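PDB 3ILK: uncharacterized tRNA/rRNA methyltransferase HI0380 from Haemophilus influenzae, which probably methylates tRNA or rRNA, using S-adenosyl-L-methionine as methyl donor, and belongs to the TrmH family of SPOUT methyltransferases. Local coordinates for residues E94-E97 against C98-V102; V152-E155 against L156-F160; V103-K106 against G107-I111; T15-S18 against G19-G22; D45-S48 against Y49-A53. All blocks are in the same frame, centred on the assembly; numbering follows the deposited sequence.

Contact 1 (E94-E97 against C98-V102); sequences EPRE and CAEKV
Glu97 throws CG away from its own N (chi1 -161°) and Lys101, one turn on, throws CG away from its carbonyl carbon (chi1 -86°), which leaves the two chains side by side and pointing the same way off the helix. They meet through Glu97 OE2 and Lys101 NZ at 3.8 Å, a long salt bridge; Lys101 also makes a cation-pi contact with Tyr130. Glu100 stays closer to the backbone: its extended chain runs past the carbonyl of Arg96, with CG 3.6 Å from Arg96 O, and OE1 touches CG rather than the guanidinium of Arg96. That guanidinium is engaged by Glu155 of the same chain and Glu155 of the second subunit. Beneath these side chains the first helical turn closes from the N-cap residue, Cys98 N to Glu94 O at 2.9 Å and Ala99 N to Pro95 O at 2.9 Å. Helix 95-104 thus begins with three sides, Glu97, Glu100 and Lys101 outward, Cys98 and Ala99 against Leu132 and Leu156, and Arg96 at the dimer interface, with Pro95 beside Ile134, a residue that probably belongs to the S-adenosyl-L-methionine site of the SPOUT fold.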
# COMPACT_ATOMS: atom_id res chain seq x y z
N GLU A 94 -1.45 -2.88 -18.24
CA GLU A 94 -0.54 -2.33 -17.23
C GLU A 94 -0.27 -3.40 -16.17
O GLU A 94 -0.89 -4.46 -16.23
CB GLU A 94 -1.14 -1.05 -16.62
CG GLU A 94 -1.37 0.03 -17.69
CD GLU A 94 -2.28 1.13 -17.25
OE1 GLU A 94 -2.37 2.11 -18.01
OE2 GLU A 94 -2.89 1.06 -16.16
N PRO A 95 0.70 -3.16 -15.26
CA PRO A 95 1.24 -4.21 -14.38
C PRO A 95 0.23 -4.94 -13.49
O PRO A 95 0.41 -6.13 -13.25
CB PRO A 95 2.21 -3.43 -13.49
CG PRO A 95 2.71 -2.34 -14.38
CD PRO A 95 1.43 -1.90 -15.04
N ARG A 96 -0.79 -4.25 -13.01
CA ARG A 96 -1.81 -4.92 -12.20
C ARG A 96 -2.55 -6.01 -13.00
O ARG A 96 -2.55 -7.16 -12.62
CB ARG A 96 -2.78 -3.90 -11.60
CG ARG A 96 -3.42 -4.41 -10.36
CD ARG A 96 -3.80 -3.29 -9.40
NE ARG A 96 -2.62 -2.57 -8.90
CZ ARG A 96 -2.66 -1.43 -8.19
NH1 ARG A 96 -1.53 -0.87 -7.78
NH2 ARG A 96 -3.84 -0.85 -7.89
N GLU A 97 -3.18 -5.64 -14.12
CA GLU A 97 -3.87 -6.63 -14.97
C GLU A 97 -2.87 -7.66 -15.45
O GLU A 97 -3.15 -8.83 -15.49
CB GLU A 97 -4.48 -5.98 -16.20
CG GLU A 97 -5.59 -6.83 -16.86
CD GLU A 97 -5.98 -6.36 -18.28
OE1 GLU A 97 -5.82 -5.14 -18.59
OE2 GLU A 97 -6.48 -7.20 -19.07
N CYS A 98 -1.69 -7.22 -15.81
CA CYS A 98 -0.69 -8.16 -16.29
C CYS A 98 -0.39 -9.29 -15.25
O CYS A 98 -0.37 -10.47 -15.60
CB CYS A 98 0.59 -7.43 -16.61
SG CYS A 98 1.76 -8.61 -17.24
N ALA A 99 -0.18 -8.89 -13.99
CA ALA A 99 0.09 -9.83 -12.89
C ALA A 99 -1.10 -10.79 -12.65
O ALA A 99 -0.91 -12.00 -12.40
CB ALA A 99 0.44 -9.04 -11.60
N GLU A 100 -2.32 -10.27 -12.74
CA GLU A 100 -3.45 -11.16 -12.58
C GLU A 100 -3.47 -12.24 -13.65
O GLU A 100 -3.76 -13.40 -13.35
CB GLU A 100 -4.77 -10.42 -12.60
CG GLU A 100 -4.96 -9.59 -11.36
CD GLU A 100 -6.07 -8.59 -11.55
OE1 GLU A 100 -6.05 -7.56 -10.83
OE2 GLU A 100 -6.93 -8.84 -12.44
N LYS A 101 -3.14 -11.87 -14.89
CA LYS A 101 -3.04 -12.88 -15.95
C LYS A 101 -1.91 -13.85 -15.72
O LYS A 101 -2.07 -15.01 -15.98
CB LYS A 101 -2.76 -12.23 -17.30
CG LYS A 101 -3.94 -11.75 -18.10
CD LYS A 101 -3.34 -11.31 -19.46
CE LYS A 101 -4.00 -10.08 -20.01
NZ LYS A 101 -5.34 -10.44 -20.60
N VAL A 102 -0.70 -13.37 -15.38
CA VAL A 102 0.42 -14.27 -15.17
C VAL A 102 0.05 -15.33 -14.09
O VAL A 102 0.18 -16.55 -14.31
CB VAL A 102 1.69 -13.45 -14.85
CG1 VAL A 102 2.90 -14.34 -14.63
CG2 VAL A 102 2.00 -12.53 -16.10

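Contact 2 (V152-E155 against L156-F160); sequences VSYE and LRMAF
Leu156 N reaches Val152 O at 2.8 Å, a bond as short as the one from Arg157 N to Ser153 O, in a regular alpha-helical stretch of helix 145-169 that also carries a Met-aromatic contact. The carbonyl of Val152 is further covered by Leu156 itself, whose CG sits 3.2 Å from Val152 O. The branched ends of these two residues then run alongside each other, CG1 of Val152 against CD1 of Leu156 at 4.0 Å, facing Phe113 and Ile111 of the central strand. Around the helix, Tyr154 and the selenomethionine Met158 make the other pairing. With chi1 161° the tyrosine ring swings beside its own carbonyl, toward the next turn. Glu155 receives the hydroxyl of Tyr154 from the second subunit on OE1, an exchange made in both directions, so the Tyr154 hydroxyl and the Glu155 carboxylate are paired across the dimer. Met158 also packs on Pro135 of the second subunit. Over one face of the Tyr154 ring lies CG of Met158, 3.8 Å from the centroid in a CH-pi contact, while SE approaches obliquely and comes within 3.9 Å of Tyr154 CE1.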
# COMPACT_ATOMS: atom_id res chain seq x y z
N VAL A 152 7.51 -4.59 -11.63
CA VAL A 152 6.67 -5.72 -12.22
C VAL A 152 6.68 -6.90 -11.22
O VAL A 152 5.64 -7.56 -11.00
CB VAL A 152 7.26 -6.17 -13.57
CG1 VAL A 152 6.63 -7.51 -14.06
CG2 VAL A 152 7.12 -5.07 -14.61
N SER A 153 7.85 -7.15 -10.63
CA SER A 153 8.05 -8.23 -9.62
C SER A 153 7.14 -8.01 -8.42
O SER A 153 6.51 -8.96 -7.91
CB SER A 153 9.50 -8.26 -9.10
OG SER A 153 10.42 -8.54 -10.14
N TYR A 154 7.08 -6.76 -7.96
CA TYR A 154 6.22 -6.41 -6.86
C TYR A 154 4.71 -6.72 -7.21
O TYR A 154 4.03 -7.30 -6.45
CB TYR A 154 6.44 -4.96 -6.46
CG TYR A 154 5.29 -4.36 -5.65
CD1 TYR A 154 5.18 -4.60 -4.26
CD2 TYR A 154 4.35 -3.58 -6.25
CE1 TYR A 154 4.13 -4.05 -3.53
CE2 TYR A 154 3.29 -3.03 -5.51
CZ TYR A 154 3.20 -3.27 -4.16
OH TYR A 154 2.18 -2.73 -3.40
N GLU A 155 4.24 -6.32 -8.38
CA GLU A 155 2.84 -6.56 -8.75
C GLU A 155 2.63 -8.06 -8.90
O GLU A 155 1.59 -8.57 -8.52
CB GLU A 155 2.45 -5.83 -10.05
CG GLU A 155 2.12 -4.34 -9.94
CD GLU A 155 0.88 -4.00 -9.11
OE1 GLU A 155 0.36 -2.89 -9.26
OE2 GLU A 155 0.40 -4.83 -8.31
N LEU A 156 3.63 -8.77 -9.40
CA LEU A 156 3.58 -10.23 -9.42
C LEU A 156 3.42 -10.85 -8.02
O LEU A 156 2.50 -11.68 -7.78
CB LEU A 156 4.74 -10.84 -10.18
CG LEU A 156 4.79 -10.59 -11.70
CD1 LEU A 156 6.19 -11.00 -12.14
CD2 LEU A 156 3.67 -11.35 -12.50
N ARG A 157 4.23 -10.41 -7.08
CA ARG A 157 4.11 -10.95 -5.76
C ARG A 157 2.74 -10.62 -5.16
O ARG A 157 2.12 -11.50 -4.52
CB ARG A 157 5.21 -10.45 -4.85
CG ARG A 157 5.17 -11.14 -3.50
CD ARG A 157 6.35 -10.82 -2.58
NE ARG A 157 6.27 -11.64 -1.36
CZ ARG A 157 6.72 -12.89 -1.28
NH1 ARG A 157 7.32 -13.46 -2.30
NH2 ARG A 157 6.55 -13.58 -0.18
N MSE A 158 2.28 -9.38 -5.36
CA MSE A 158 0.96 -8.96 -4.83
C MSE A 158 -0.16 -9.81 -5.43
O MSE A 158 -1.10 -10.14 -4.74
CB MSE A 158 0.65 -7.49 -5.13
CG MSE A 158 1.57 -6.51 -4.43
SE MSE A 158 1.46 -6.64 -2.48
CE MSE A 158 -0.42 -6.10 -2.38
N ALA A 159 -0.07 -10.11 -6.73
CA ALA A 159 -1.07 -10.97 -7.38
C ALA A 159 -1.07 -12.37 -6.75
O ALA A 159 -2.12 -12.91 -6.44
CB ALA A 159 -0.82 -11.03 -8.88
N PHE A 160 0.13 -12.92 -6.56
CA PHE A 160 0.33 -14.20 -5.90
C PHE A 160 -0.29 -14.26 -4.47
O PHE A 160 -0.98 -15.24 -4.14
CB PHE A 160 1.84 -14.52 -5.92
CG PHE A 160 2.25 -15.71 -5.06
CD1 PHE A 160 1.93 -17.02 -5.45
CD2 PHE A 160 3.02 -15.52 -3.90
CE1 PHE A 160 2.33 -18.11 -4.67
CE2 PHE A 160 3.43 -16.60 -3.12
CZ PHE A 160 3.09 -17.89 -3.50

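Contact 3 (V103-K106 against G107-I111); sequences VAYK and GKIAI
Between Tyr105 and Gly107 the backbone folds into an inverse gamma turn centred on Lys106, closed by a weak hydrogen bond from Gly107 N to Tyr105 O (3.0 Å, 140° at the hydrogen). Past it, Gly107 is almost fully extended and the chain straightens into strand 109-113. The Tyr105 side chain follows this path: chi1 of -169° puts CG beside the residue's own carbonyl carbon, and the ring is carried forward over the turn. The CD2 and CE2 atoms do most of the touching, with CD2 3.4 Å from Gly107 N and CE2 3.5 Å from Gly107 CA. Ile109 comes from the strand to meet the ring at CD2 and the root of the side chain at CB, its CG1 lying 3.8 Å from Tyr105 CD2 and its CD1 4.0 Å from Tyr105 CB. A second torsion of 104°, well off a staggered value, carries that methyl toward Tyr105. At its far end Tyr105 OH is hydrogen-bonded to Ser76 OG. The turn joins helix 95-104 to strand 109-113 as the last leg of a beta-alpha-beta crossover from strand 92-93; Ile109 pairs through its backbone with Asn7 and Arg9, Ala110 pairs with Leu77 and Ile79, and Tyr105 and Ile109 both lean on Leu77 of strand 77-81.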
# COMPACT_ATOMS: atom_id res chain seq x y z
N VAL A 103 -0.51 -14.85 -12.98
CA VAL A 103 -0.80 -15.67 -11.85
C VAL A 103 -1.87 -16.72 -12.16
O VAL A 103 -1.86 -17.80 -11.58
CB VAL A 103 -1.26 -14.80 -10.63
CG1 VAL A 103 -2.79 -14.89 -10.42
CG2 VAL A 103 -0.54 -15.24 -9.42
N ALA A 104 -2.79 -16.43 -13.08
CA ALA A 104 -3.79 -17.46 -13.46
C ALA A 104 -3.29 -18.31 -14.68
O ALA A 104 -3.98 -19.23 -15.13
CB ALA A 104 -5.07 -16.78 -13.80
N TYR A 105 -2.11 -18.01 -15.24
CA TYR A 105 -1.66 -18.72 -16.47
C TYR A 105 -1.17 -20.15 -16.20
O TYR A 105 -0.19 -20.37 -15.48
CB TYR A 105 -0.58 -17.96 -17.29
CG TYR A 105 -0.42 -18.65 -18.65
CD1 TYR A 105 -1.48 -18.64 -19.56
CD2 TYR A 105 0.73 -19.40 -18.98
CE1 TYR A 105 -1.39 -19.26 -20.77
CE2 TYR A 105 0.80 -20.09 -20.23
CZ TYR A 105 -0.22 -19.97 -21.10
OH TYR A 105 -0.20 -20.61 -22.30
N LYS A 106 -1.89 -21.16 -16.71
CA LYS A 106 -1.46 -22.55 -16.55
C LYS A 106 -0.35 -22.97 -17.53
O LYS A 106 -0.57 -23.86 -18.38
CB LYS A 106 -2.67 -23.49 -16.63
CG LYS A 106 -3.73 -23.17 -15.60
CD LYS A 106 -4.91 -24.25 -15.73
CE LYS A 106 -6.19 -23.50 -15.51
NZ LYS A 106 -6.43 -22.98 -14.14
N GLY A 107 0.86 -22.38 -17.38
CA GLY A 107 2.02 -22.74 -18.21
C GLY A 107 3.17 -21.89 -17.75
O GLY A 107 3.06 -21.34 -16.66
N LYS A 108 4.27 -21.81 -18.53
CA LYS A 108 5.40 -20.91 -18.28
C LYS A 108 5.19 -19.59 -19.02
O LYS A 108 4.67 -19.58 -20.15
CB LYS A 108 6.72 -21.52 -18.79
CG LYS A 108 7.33 -22.62 -17.93
CD LYS A 108 8.63 -23.11 -18.57
CE LYS A 108 9.14 -24.35 -17.88
NZ LYS A 108 10.30 -24.90 -18.65
N ILE A 109 5.67 -18.52 -18.41
CA ILE A 109 5.46 -17.17 -18.82
C ILE A 109 6.87 -16.56 -18.94
O ILE A 109 7.72 -16.72 -18.02
CB ILE A 109 4.65 -16.40 -17.69
CG1 ILE A 109 3.29 -17.04 -17.44
CG2 ILE A 109 4.53 -14.89 -18.00
CD1 ILE A 109 3.28 -17.86 -16.15
N ALA A 110 7.16 -15.91 -20.05
CA ALA A 110 8.36 -15.02 -20.05
C ALA A 110 7.90 -13.56 -19.98
O ALA A 110 6.95 -13.17 -20.64
CB ALA A 110 9.19 -15.27 -21.32
N ILE A 111 8.49 -12.77 -19.11
CA ILE A 111 8.32 -11.34 -19.21
C ILE A 111 9.62 -10.74 -19.71
O ILE A 111 10.64 -10.89 -19.06
CB ILE A 111 7.87 -10.76 -17.87
CG1 ILE A 111 6.65 -11.59 -17.33
CG2 ILE A 111 7.51 -9.31 -18.04
CD1 ILE A 111 6.27 -11.22 -15.91

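Contact 4 (T15-S18 against G19-G22); sequences TSHS and GNIG
Asn20 folds its side chain back over His17, with CB and CG lying over the same carbonyl oxygen and only the amide ends diverging. CB lies 3.3 Å from His17 O, the carbonyl that also accepts the hydrogen bond from Asn20 N at 2.9 Å; that donor stands well above the carbonyl plane rather than on a lone pair. CG continues across the same oxygen at 3.5 Å. From there the amide divides: OD1 comes 4.0 Å from His17 CB, whereas ND2 turns to a water and donates to it at 2.7 Å. The water accepts in addition from Ser16 N at 3.1 Å, bridging the amide tip to the loop backbone. With chi1 at -63° CG stands beside the backbone N of Asn20, which keeps the amide on the side of the loop. The next residue, Ile21, is crossed by Thr15 at about a right angle in a van der Waals contact: the Thr15 hydroxyl OG1 lies 3.6 Å from both CG1 and CD1 of Ile21, and the methyl CG2 of Thr15 is 4.0 Å from Ile21 CG1, with Pro41 touching both residues. Ser18, at the junction, has its strongest polar partner, Asp45, in the neighbouring helix cap. Within the two segments the polar link is therefore one direct backbone bond and one water bridge, joined by the packing of Thr15 on Ile21, and no charge pair takes part.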
# COMPACT_ATOMS: atom_id res chain seq x y z
N THR A 15 21.50 -6.13 -21.98
CA THR A 15 21.82 -5.23 -20.90
C THR A 15 23.15 -4.62 -21.26
O THR A 15 23.93 -5.24 -21.99
CB THR A 15 22.00 -6.01 -19.57
OG1 THR A 15 23.05 -6.99 -19.72
CG2 THR A 15 20.70 -6.66 -19.15
N SER A 16 23.40 -3.42 -20.75
CA SER A 16 24.63 -2.66 -20.95
C SER A 16 25.58 -2.79 -19.77
O SER A 16 26.49 -3.67 -19.78
CB SER A 16 24.31 -1.18 -21.17
OG SER A 16 23.45 -1.03 -22.30
N HIS A 17 25.46 -1.92 -18.77
CA HIS A 17 26.36 -1.96 -17.61
C HIS A 17 26.12 -3.28 -16.88
O HIS A 17 24.95 -3.68 -16.66
CB HIS A 17 26.12 -0.78 -16.67
CG HIS A 17 26.31 0.55 -17.32
ND1 HIS A 17 27.49 1.26 -17.22
CD2 HIS A 17 25.48 1.30 -18.08
CE1 HIS A 17 27.37 2.39 -17.89
NE2 HIS A 17 26.17 2.44 -18.43
N SER A 18 27.21 -3.96 -16.54
CA SER A 18 27.12 -5.29 -15.96
C SER A 18 26.47 -5.24 -14.58
O SER A 18 25.92 -6.23 -14.11
CB SER A 18 28.50 -5.92 -15.88
OG SER A 18 29.35 -5.09 -15.16
N GLY A 19 26.51 -4.06 -13.95
CA GLY A 19 25.78 -3.80 -12.71
C GLY A 19 24.27 -3.89 -12.82
O GLY A 19 23.62 -4.23 -11.85
N ASN A 20 23.71 -3.60 -13.99
CA ASN A 20 22.27 -3.64 -14.19
C ASN A 20 21.68 -5.04 -14.04
O ASN A 20 20.54 -5.19 -13.58
CB ASN A 20 21.91 -3.10 -15.57
CG ASN A 20 22.28 -1.64 -15.72
OD1 ASN A 20 22.64 -0.98 -14.74
ND2 ASN A 20 22.21 -1.12 -16.94
N ILE A 21 22.42 -6.04 -14.49
CA ILE A 21 22.06 -7.46 -14.23
C ILE A 21 22.01 -7.71 -12.71
O ILE A 21 21.11 -8.34 -12.21
CB ILE A 21 23.13 -8.40 -14.85
CG1 ILE A 21 23.16 -8.25 -16.36
CG2 ILE A 21 22.96 -9.82 -14.34
CD1 ILE A 21 24.28 -9.03 -17.02
N GLY A 22 23.04 -7.26 -11.98
CA GLY A 22 22.96 -7.38 -10.53
C GLY A 22 21.73 -6.73 -9.87
O GLY A 22 21.13 -7.32 -8.97
O HOH W 1 21.07 -2.19 -19.10

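Contact 5 (D45-S48 against Y49-A53); sequences DEQS and YALSA
Glu46 O serves two donors of the following turn: Ala50 N, nearly straight at 2.7 Å and 173°, and Tyr49 N, whose 2.9 Å bond is weak because its N-H points well off the oxygen. Gln47 O takes Leu51 N at 3.1 Å, also close to linear. At the helix start Asp45 OD1 accepts weakly from Gln47 N at 2.8 Å, and in the other direction Ser48 OG accepts from Asp45 N at 3.2 Å. Neither side chain stops there, since OD1 of Asp45 also bonds to the hydroxyl of Ser18 and OG of Ser48 to the carbonyl of Ser18, tying the cap to helix 18-31. Asp45 O receives Ser48 N, while CD2 of Tyr49 comes edge-on within 3.3 Å of that oxygen. The tyrosine ring then leans on Glu56, Val59 and Lys60 of helix 56-61. At the other end Tyr49 O is held twice, by Ser52 N at 3.1 Å and by Ser52 OG at 2.7 Å, on a lone pair; chi1 of 78° sets that hydroxyl between its own N and carbonyl carbon, from where it reaches back. Ala53 gives its carbonyl to Tyr140 of the second subunit. A capping box of Asp45 and Ser48 and a type I beta turn from Ala50 to Ala53 frame helix 46-50, a short helix between strand 35-39 and helix 56-61.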
# COMPACT_ATOMS: atom_id res chain seq x y z
N ASP A 45 30.28 -9.47 -15.15
CA ASP A 45 31.58 -9.52 -14.47
C ASP A 45 31.32 -9.32 -12.99
O ASP A 45 30.19 -9.46 -12.55
CB ASP A 45 32.47 -8.40 -15.02
CG ASP A 45 31.83 -7.03 -14.85
OD1 ASP A 45 31.04 -6.83 -13.89
OD2 ASP A 45 32.09 -6.13 -15.68
N GLU A 46 32.36 -8.96 -12.23
CA GLU A 46 32.22 -8.81 -10.79
C GLU A 46 31.07 -7.86 -10.39
O GLU A 46 30.33 -8.15 -9.45
CB GLU A 46 33.55 -8.40 -10.14
CG GLU A 46 33.53 -8.41 -8.61
CD GLU A 46 33.73 -9.80 -7.99
OE1 GLU A 46 34.83 -10.06 -7.41
OE2 GLU A 46 32.78 -10.63 -8.05
N GLN A 47 30.91 -6.76 -11.13
CA GLN A 47 29.82 -5.82 -10.90
C GLN A 47 28.41 -6.43 -10.98
O GLN A 47 27.52 -5.99 -10.26
CB GLN A 47 29.91 -4.60 -11.84
CG GLN A 47 31.13 -3.72 -11.61
CD GLN A 47 31.35 -3.45 -10.14
OE1 GLN A 47 30.48 -2.88 -9.46
NE2 GLN A 47 32.50 -3.89 -9.63
N SER A 48 28.22 -7.44 -11.85
CA SER A 48 26.95 -8.16 -11.94
C SER A 48 26.65 -8.86 -10.61
O SER A 48 25.48 -8.97 -10.19
CB SER A 48 26.98 -9.18 -13.08
OG SER A 48 27.38 -8.57 -14.30
N TYR A 49 27.72 -9.32 -9.97
CA TYR A 49 27.64 -9.99 -8.69
C TYR A 49 27.56 -9.02 -7.52
O TYR A 49 26.69 -9.15 -6.66
CB TYR A 49 28.81 -10.96 -8.52
CG TYR A 49 28.69 -12.11 -9.48
CD1 TYR A 49 27.90 -13.20 -9.16
CD2 TYR A 49 29.32 -12.07 -10.74
CE1 TYR A 49 27.78 -14.28 -10.04
CE2 TYR A 49 29.20 -13.14 -11.63
CZ TYR A 49 28.42 -14.23 -11.26
OH TYR A 49 28.27 -15.31 -12.10
N ALA A 50 28.45 -8.03 -7.52
CA ALA A 50 28.46 -6.98 -6.50
C ALA A 50 27.09 -6.32 -6.30
O ALA A 50 26.62 -6.22 -5.18
CB ALA A 50 29.51 -5.92 -6.80
N LEU A 51 26.47 -5.85 -7.37
CA LEU A 51 25.19 -5.16 -7.28
C LEU A 51 23.99 -6.08 -6.95
O LEU A 51 22.84 -5.60 -6.71
CB LEU A 51 24.96 -4.31 -8.55
CG LEU A 51 25.54 -2.89 -8.51
CD1 LEU A 51 27.03 -2.90 -8.17
CD2 LEU A 51 25.31 -2.15 -9.82
N SER A 52 24.21 -7.40 -6.96
CA SER A 52 23.12 -8.33 -6.66
C SER A 52 22.85 -8.34 -5.14
O SER A 52 21.75 -8.71 -4.67
CB SER A 52 23.41 -9.74 -7.20
OG SER A 52 24.32 -10.39 -6.33
N ALA A 53 23.87 -7.95 -4.39
CA ALA A 53 23.72 -7.72 -2.96
C ALA A 53 23.14 -8.91 -2.15
O ALA A 53 22.27 -8.73 -1.33
CB ALA A 53 22.89 -6.41 -2.70

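Contacts 1 and 2 are one packed unit, helix 95-104 lying against helix 145-169, with centres 8 Å apart and both reaching the second subunit, as contact 5 does through Ala53. Contact 2 is buried; contact 1 is partly so. Contact 3 continues helix 95-104 into the sheet and lies at the surface, although Val102 and Ile109 join it to contact 1. Contacts 4 and 5 form a separate pair about 23 to 29 Å from contacts 1, 2 and 3 between centres, joined by the polar atoms around Ser18; contact 4 is largely buried, contact 5 only partly. The first pair relies on regular helical bonds and dimer-spanning salt bridges, the second on helix starts, hydroxyls and a water.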